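Local coordinates for protein quinoline 2-oxidoreductase large subunit (Pseudomonas putida, PDB 1T3Q) that hydroxylates quinoline at its 2-position as a molybdenum hydroxylase of the xanthine dehydrogenase family, using a molybdopterin cytosine dinucleotide cofactor, at residues Lys296-Glu301 and Leu334-Val339; Glu316-Thr321 and Ser354-Ala359. All coordinates share one frame; numbering follows the deposited sequence.

Contact 1: residues Lys296-Glu301 and Leu334-Val339; sequences KQQRNE and LVESHV
Glu336 grips the start of strand 298-306 and the turn before it, through Gln298 and the backbone of Lys296, with both oxygens of its carboxylate. OE2 accepts from NE2 of Gln298 at 2.7 Å, on the anti lone pair; the N-H...O angle of 169° and the position of OE2 in the amide plane mark this as a straight, well-directed bond. OE1 accepts the backbone N of Lys296, also at 2.7 Å, but this bond is bent and arrives from above the carboxylate plane. The Gln298 amide and the Glu336 carboxylate stand 87° apart, so they meet nearly perpendicular rather than as a flat pair. Glu336 reaches both donors because its chain folds at the second torsion (chi2 -73°), while Gln298 is extended beyond CG. Beside them Ser337 packs its OG 3.7 Å from CB of Gln298; that hydroxyl is hydrogen-bonded to Ser319 and Thr321 on strand 312-322.

Further out, Lys296 passes Glu336 at about a right angle, its CD 3.9 Å from OE1. Its NZ stays 5.0 Å from OE1 of Glu336 and instead bonds Thr376 OG1 and the backbone carbonyls of Arg371 and Val373. Arg371 belongs to the dioxosulfidomolybdenum pocket, and the Lys296 side chain comes within about 7 Å of that ion.

Glu336 occupies the N-cap position of helix 337-342. The donors Lys296 N and Gln298 NE2, with the lysine charge nearby, would probably favour an ionised carboxylate; this buried group ties the helix start to the strand next to the cofactor site.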
loop_
_atom_site.group_PDB
_atom_site.type_symbol
_atom_site.label_atom_id
_atom_site.label_comp_id
_atom_site.label_asym_id
_atom_site.label_seq_id
_atom_site.Cartn_x
_atom_site.Cartn_y
_atom_site.Cartn_z
ATOM N N LYS B 296 -9.132 -35.953 -3.979
ATOM C CA LYS B 296 -10.103 -37.020 -3.780
ATOM C C LYS B 296 -9.926 -38.327 -4.531
ATOM O O LYS B 296 -10.740 -39.237 -4.372
ATOM C CB LYS B 296 -11.512 -36.488 -4.065
ATOM C CG LYS B 296 -11.837 -35.180 -3.359
ATOM C CD LYS B 296 -11.933 -35.359 -1.843
ATOM C CE LYS B 296 -12.185 -34.020 -1.149
ATOM N NZ LYS B 296 -12.419 -34.166 0.319
ATOM N N GLN B 297 -8.877 -38.458 -5.335
ATOM C CA GLN B 297 -8.744 -39.697 -6.083
ATOM C C GLN B 297 -8.102 -40.862 -5.348
ATOM O O GLN B 297 -6.892 -41.061 -5.403
ATOM C CB GLN B 297 -8.012 -39.478 -7.414
ATOM C CG GLN B 297 -8.020 -40.743 -8.278
ATOM C CD GLN B 297 -7.536 -40.527 -9.700
ATOM O OE1 GLN B 297 -6.633 -39.733 -9.955
ATOM N NE2 GLN B 297 -8.125 -41.265 -10.635
ATOM N N GLN B 298 -8.923 -41.622 -4.643
ATOM C CA GLN B 298 -8.427 -42.804 -3.967
ATOM C C GLN B 298 -9.382 -43.961 -4.202
ATOM O O GLN B 298 -10.559 -43.769 -4.518
ATOM C CB GLN B 298 -8.181 -42.568 -2.460
ATOM C CG GLN B 298 -9.260 -41.875 -1.660
ATOM C CD GLN B 298 -8.977 -41.903 -0.148
ATOM O OE1 GLN B 298 -8.989 -42.966 0.476
ATOM N NE2 GLN B 298 -8.723 -40.733 0.438
ATOM N N ARG B 299 -8.843 -45.167 -4.101
ATOM C CA ARG B 299 -9.611 -46.382 -4.289
ATOM C C ARG B 299 -9.631 -47.012 -2.908
ATOM O O ARG B 299 -8.598 -47.077 -2.244
ATOM C CB ARG B 299 -8.886 -47.298 -5.282
ATOM N N ASN B 300 -10.807 -47.427 -2.458
ATOM C CA ASN B 300 -10.927 -48.061 -1.154
ATOM C C ASN B 300 -11.637 -49.396 -1.279
ATOM O O ASN B 300 -12.840 -49.451 -1.536
ATOM C CB ASN B 300 -11.685 -47.169 -0.162
ATOM C CG ASN B 300 -10.890 -45.943 0.249
ATOM O OD1 ASN B 300 -10.998 -44.877 -0.365
ATOM N ND2 ASN B 300 -10.072 -46.092 1.281
ATOM N N GLU B 301 -10.874 -50.473 -1.124
ATOM C CA GLU B 301 -11.427 -51.814 -1.177
ATOM C C GLU B 301 -11.773 -52.088 0.276
ATOM O O GLU B 301 -10.911 -52.454 1.074
ATOM C CB GLU B 301 -10.374 -52.798 -1.681
ATOM C CG GLU B 301 -9.976 -52.558 -3.121
ATOM C CD GLU B 301 -8.792 -53.396 -3.546
ATOM O OE1 GLU B 301 -8.789 -54.610 -3.252
ATOM O OE2 GLU B 301 -7.868 -52.838 -4.182
ATOM N N LEU B 334 0.071 -37.800 1.352
ATOM C CA LEU B 334 -0.545 -38.406 2.533
ATOM C C LEU B 334 -1.872 -37.718 2.845
ATOM O O LEU B 334 -2.628 -38.170 3.706
ATOM C CB LEU B 334 0.383 -38.292 3.745
ATOM C CG LEU B 334 1.775 -38.924 3.631
ATOM C CD1 LEU B 334 2.432 -38.939 5.010
ATOM C CD2 LEU B 334 1.656 -40.343 3.085
ATOM N N VAL B 335 -2.153 -36.638 2.120
ATOM C CA VAL B 335 -3.372 -35.862 2.328
ATOM C C VAL B 335 -4.655 -36.659 2.063
ATOM O O VAL B 335 -5.723 -36.320 2.578
ATOM C CB VAL B 335 -3.347 -34.570 1.455
ATOM C CG1 VAL B 335 -3.581 -34.908 0.001
ATOM C CG2 VAL B 335 -4.372 -33.568 1.967
ATOM N N GLU B 336 -4.559 -37.722 1.274
ATOM C CA GLU B 336 -5.732 -38.541 0.986
ATOM C C GLU B 336 -5.818 -39.826 1.821
ATOM O O GLU B 336 -6.271 -39.792 2.962
ATOM C CB GLU B 336 -5.800 -38.864 -0.508
ATOM C CG GLU B 336 -6.272 -37.676 -1.361
ATOM C CD GLU B 336 -7.765 -37.394 -1.197
ATOM O OE1 GLU B 336 -8.196 -36.248 -1.457
ATOM O OE2 GLU B 336 -8.511 -38.322 -0.824
ATOM N N SER B 337 -5.383 -40.951 1.258
ATOM C CA SER B 337 -5.448 -42.241 1.951
ATOM C C SER B 337 -4.844 -42.312 3.354
ATOM O O SER B 337 -5.456 -42.865 4.271
ATOM C CB SER B 337 -4.806 -43.335 1.087
ATOM O OG SER B 337 -5.608 -43.627 -0.043
ATOM N N HIS B 338 -3.647 -41.765 3.521
ATOM C CA HIS B 338 -2.969 -41.816 4.807
ATOM C C HIS B 338 -3.795 -41.227 5.950
ATOM O O HIS B 338 -4.106 -41.924 6.914
ATOM C CB HIS B 338 -1.612 -41.117 4.704
ATOM C CG HIS B 338 -0.705 -41.382 5.865
ATOM N ND1 HIS B 338 -0.737 -40.635 7.023
ATOM C CD2 HIS B 338 0.259 -42.316 6.047
ATOM C CE1 HIS B 338 0.170 -41.096 7.867
ATOM N NE2 HIS B 338 0.787 -42.117 7.298
ATOM N N VAL B 339 -4.153 -39.951 5.857
ATOM C CA VAL B 339 -4.943 -39.346 6.925
ATOM C C VAL B 339 -6.356 -39.917 6.956
ATOM O O VAL B 339 -6.995 -39.949 8.012
ATOM C CB VAL B 339 -5.014 -37.812 6.790
ATOM C CG1 VAL B 339 -3.618 -37.227 6.917
ATOM C CG2 VAL B 339 -5.650 -37.421 5.463
#

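Contact 2: residues Glu316-Thr321 and Ser354-Ala359; sequences ENRSIT and SEESIA. With SO4 (sulfate ion), chain K.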
loop_
_atom_site.group_PDB
_atom_site.type_symbol
_atom_site.label_atom_id
_atom_site.label_comp_id
_atom_site.label_asym_id
_atom_site.label_seq_id
_atom_site.Cartn_x
_atom_site.Cartn_y
_atom_site.Cartn_z
ATOM N N GLU B 316 -12.170 -53.966 7.142
ATOM C CA GLU B 316 -10.935 -54.078 6.384
ATOM C C GLU B 316 -10.943 -53.004 5.302
ATOM O O GLU B 316 -11.974 -52.767 4.674
ATOM C CB GLU B 316 -10.858 -55.465 5.754
ATOM C CG GLU B 316 -9.657 -55.701 4.872
ATOM C CD GLU B 316 -9.498 -57.168 4.517
ATOM O OE1 GLU B 316 -10.497 -57.787 4.085
ATOM O OE2 GLU B 316 -8.376 -57.700 4.670
ATOM N N ASN B 317 -9.809 -52.341 5.097
ATOM C CA ASN B 317 -9.740 -51.318 4.059
ATOM C C ASN B 317 -8.358 -51.153 3.460
ATOM O O ASN B 317 -7.387 -50.884 4.165
ATOM C CB ASN B 317 -10.202 -49.957 4.586
ATOM C CG ASN B 317 -10.383 -48.929 3.466
ATOM O OD1 ASN B 317 -9.912 -47.795 3.561
ATOM N ND2 ASN B 317 -11.077 -49.325 2.408
ATOM N N ARG B 318 -8.287 -51.322 2.149
ATOM C CA ARG B 318 -7.047 -51.155 1.399
ATOM C C ARG B 318 -7.295 -49.856 0.638
ATOM O O ARG B 318 -8.136 -49.804 -0.259
ATOM C CB ARG B 318 -6.856 -52.324 0.433
ATOM C CG ARG B 318 -5.706 -52.183 -0.553
ATOM C CD ARG B 318 -5.663 -53.410 -1.459
ATOM N NE ARG B 318 -4.822 -53.231 -2.640
ATOM C CZ ARG B 318 -3.495 -53.202 -2.622
ATOM N NH1 ARG B 318 -2.837 -53.344 -1.480
ATOM N NH2 ARG B 318 -2.826 -53.029 -3.753
ATOM N N SER B 319 -6.585 -48.807 1.024
ATOM C CA SER B 319 -6.761 -47.498 0.413
ATOM C C SER B 319 -5.560 -47.090 -0.432
ATOM O O SER B 319 -4.427 -47.104 0.042
ATOM C CB SER B 319 -7.004 -46.464 1.518
ATOM O OG SER B 319 -7.336 -45.194 0.987
ATOM N N ILE B 320 -5.814 -46.717 -1.683
ATOM C CA ILE B 320 -4.741 -46.306 -2.582
ATOM C C ILE B 320 -5.046 -44.931 -3.167
ATOM O O ILE B 320 -6.161 -44.676 -3.622
ATOM C CB ILE B 320 -4.569 -47.300 -3.746
ATOM C CG1 ILE B 320 -4.465 -48.727 -3.204
ATOM C CG2 ILE B 320 -3.312 -46.951 -4.538
ATOM C CD1 ILE B 320 -4.569 -49.797 -4.274
ATOM N N THR B 321 -4.046 -44.057 -3.154
ATOM C CA THR B 321 -4.186 -42.699 -3.661
ATOM C C THR B 321 -3.392 -42.470 -4.941
ATOM O O THR B 321 -2.228 -42.874 -5.042
ATOM C CB THR B 321 -3.694 -41.668 -2.609
ATOM O OG1 THR B 321 -4.546 -41.706 -1.458
ATOM C CG2 THR B 321 -3.692 -40.259 -3.187
ATOM N N SER B 354 -8.058 -53.973 9.948
ATOM C CA SER B 354 -6.880 -54.227 9.135
ATOM C C SER B 354 -6.938 -53.258 7.969
ATOM O O SER B 354 -7.807 -53.363 7.103
ATOM C CB SER B 354 -6.865 -55.661 8.615
ATOM O OG SER B 354 -5.724 -55.869 7.797
ATOM N N GLU B 355 -6.023 -52.300 7.954
ATOM C CA GLU B 355 -6.011 -51.327 6.885
ATOM C C GLU B 355 -4.612 -50.979 6.447
ATOM O O GLU B 355 -3.653 -51.116 7.207
ATOM C CB GLU B 355 -6.757 -50.052 7.306
ATOM C CG GLU B 355 -6.210 -49.323 8.531
ATOM C CD GLU B 355 -4.856 -48.680 8.302
ATOM O OE1 GLU B 355 -4.630 -48.115 7.208
ATOM O OE2 GLU B 355 -4.016 -48.723 9.228
ATOM N N GLU B 356 -4.509 -50.533 5.202
ATOM C CA GLU B 356 -3.236 -50.128 4.645
ATOM C C GLU B 356 -3.486 -48.930 3.744
ATOM O O GLU B 356 -4.489 -48.878 3.026
ATOM C CB GLU B 356 -2.609 -51.253 3.824
ATOM C CG GLU B 356 -1.175 -50.948 3.396
ATOM C CD GLU B 356 -0.560 -52.049 2.543
ATOM O OE1 GLU B 356 0.680 -52.063 2.393
ATOM O OE2 GLU B 356 -1.312 -52.893 2.018
ATOM N N SER B 357 -2.567 -47.978 3.797
ATOM C CA SER B 357 -2.638 -46.770 2.997
ATOM C C SER B 357 -1.474 -46.776 2.010
ATOM O O SER B 357 -0.321 -46.917 2.413
ATOM C CB SER B 357 -2.534 -45.543 3.904
ATOM O OG SER B 357 -2.475 -44.356 3.137
ATOM N N ILE B 358 -1.778 -46.623 0.724
ATOM C CA ILE B 358 -0.748 -46.606 -0.313
ATOM C C ILE B 358 -0.892 -45.357 -1.182
ATOM O O ILE B 358 -1.975 -45.081 -1.706
ATOM C CB ILE B 358 -0.862 -47.835 -1.247
ATOM C CG1 ILE B 358 -0.859 -49.128 -0.426
ATOM C CG2 ILE B 358 0.301 -47.844 -2.241
ATOM C CD1 ILE B 358 -1.230 -50.354 -1.236
ATOM N N ALA B 359 0.196 -44.610 -1.334
ATOM C CA ALA B 359 0.202 -43.408 -2.165
ATOM C C ALA B 359 1.172 -43.683 -3.305
ATOM O O ALA B 359 2.341 -43.981 -3.065
ATOM C CB ALA B 359 0.672 -42.201 -1.355
HETATM S S SO4 K . 0.639 -54.386 -3.674
HETATM O O1 SO4 K . 1.042 -55.421 -2.700
HETATM O O2 SO4 K . 0.038 -55.029 -4.860
HETATM O O3 SO4 K . -0.351 -53.492 -3.055
HETATM O O4 SO4 K . 1.821 -53.603 -4.081
HETATM O O HOH W 1 -3.414 -53.715 1.183
#
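Ile320 and Ile358 lie side by side on neighbouring parallel strands, CG1 of Ile320 4.1 Å from CD1 of Ile358. Packing is closest here: both are buried, Ile358 has the largest area covered by the other strand, and Thr321 N to Ile358 O is short (2.7 Å). This is one of five backbone hydrogen bonds holding the register, starting from Asn317 N to Ser354 O (3.0 Å). Helix 147-152 touches Ile320 on the same face.

That face becomes polar and looser at partly exposed Arg318 and Glu356. Arg318 runs extended to NE; chi4 of 73° then turns the guanidinium toward Ile358, whose CD1 sits 3.4 Å from NH1. NH1 and NH2 converge edge-on upon sulfate O3, at 2.9 and 2.6 Å; Arg168 NH1 also bonds the sulfate. The ion pair of Arg318 NH1 with Glu356 OE2 is long, 3.8 Å, and a water accepting from NH1 (2.7 Å) lies between them; Glu356 has a firmer salt bridge to Arg168. An alanine in place of Arg318 would probably leave the sulfate to Arg168 and Glu356 OE2 without its distant partner. The two arginines suggest a patch that can attract anions, though the sulfate probably comes from the crystallisation liquor and implies no function.

The two contacts lie about 8 Å apart, centre to centre, within the molybdopterin cofactor-binding domain, and their segments interleave along the chain: 296-301, 316-321, 334-339, 354-359. Strands 298-306 and 312-322 are antiparallel neighbours in a mixed sheet, and strand 352-360 pairs with 312-322 on its other edge. Contact 2 therefore joins the two parallel strands of a beta-alpha-beta unit, whereas contact 1 ties the connecting helix 337-342 to strand 298-306, the antiparallel neighbour that comes before the unit. Ser337 belongs to contact 1 and its hydroxyl partners to contact 2, which couples the two. Lys296, just ahead of strand 298-306, brings contact 1 close to the molybdenum site.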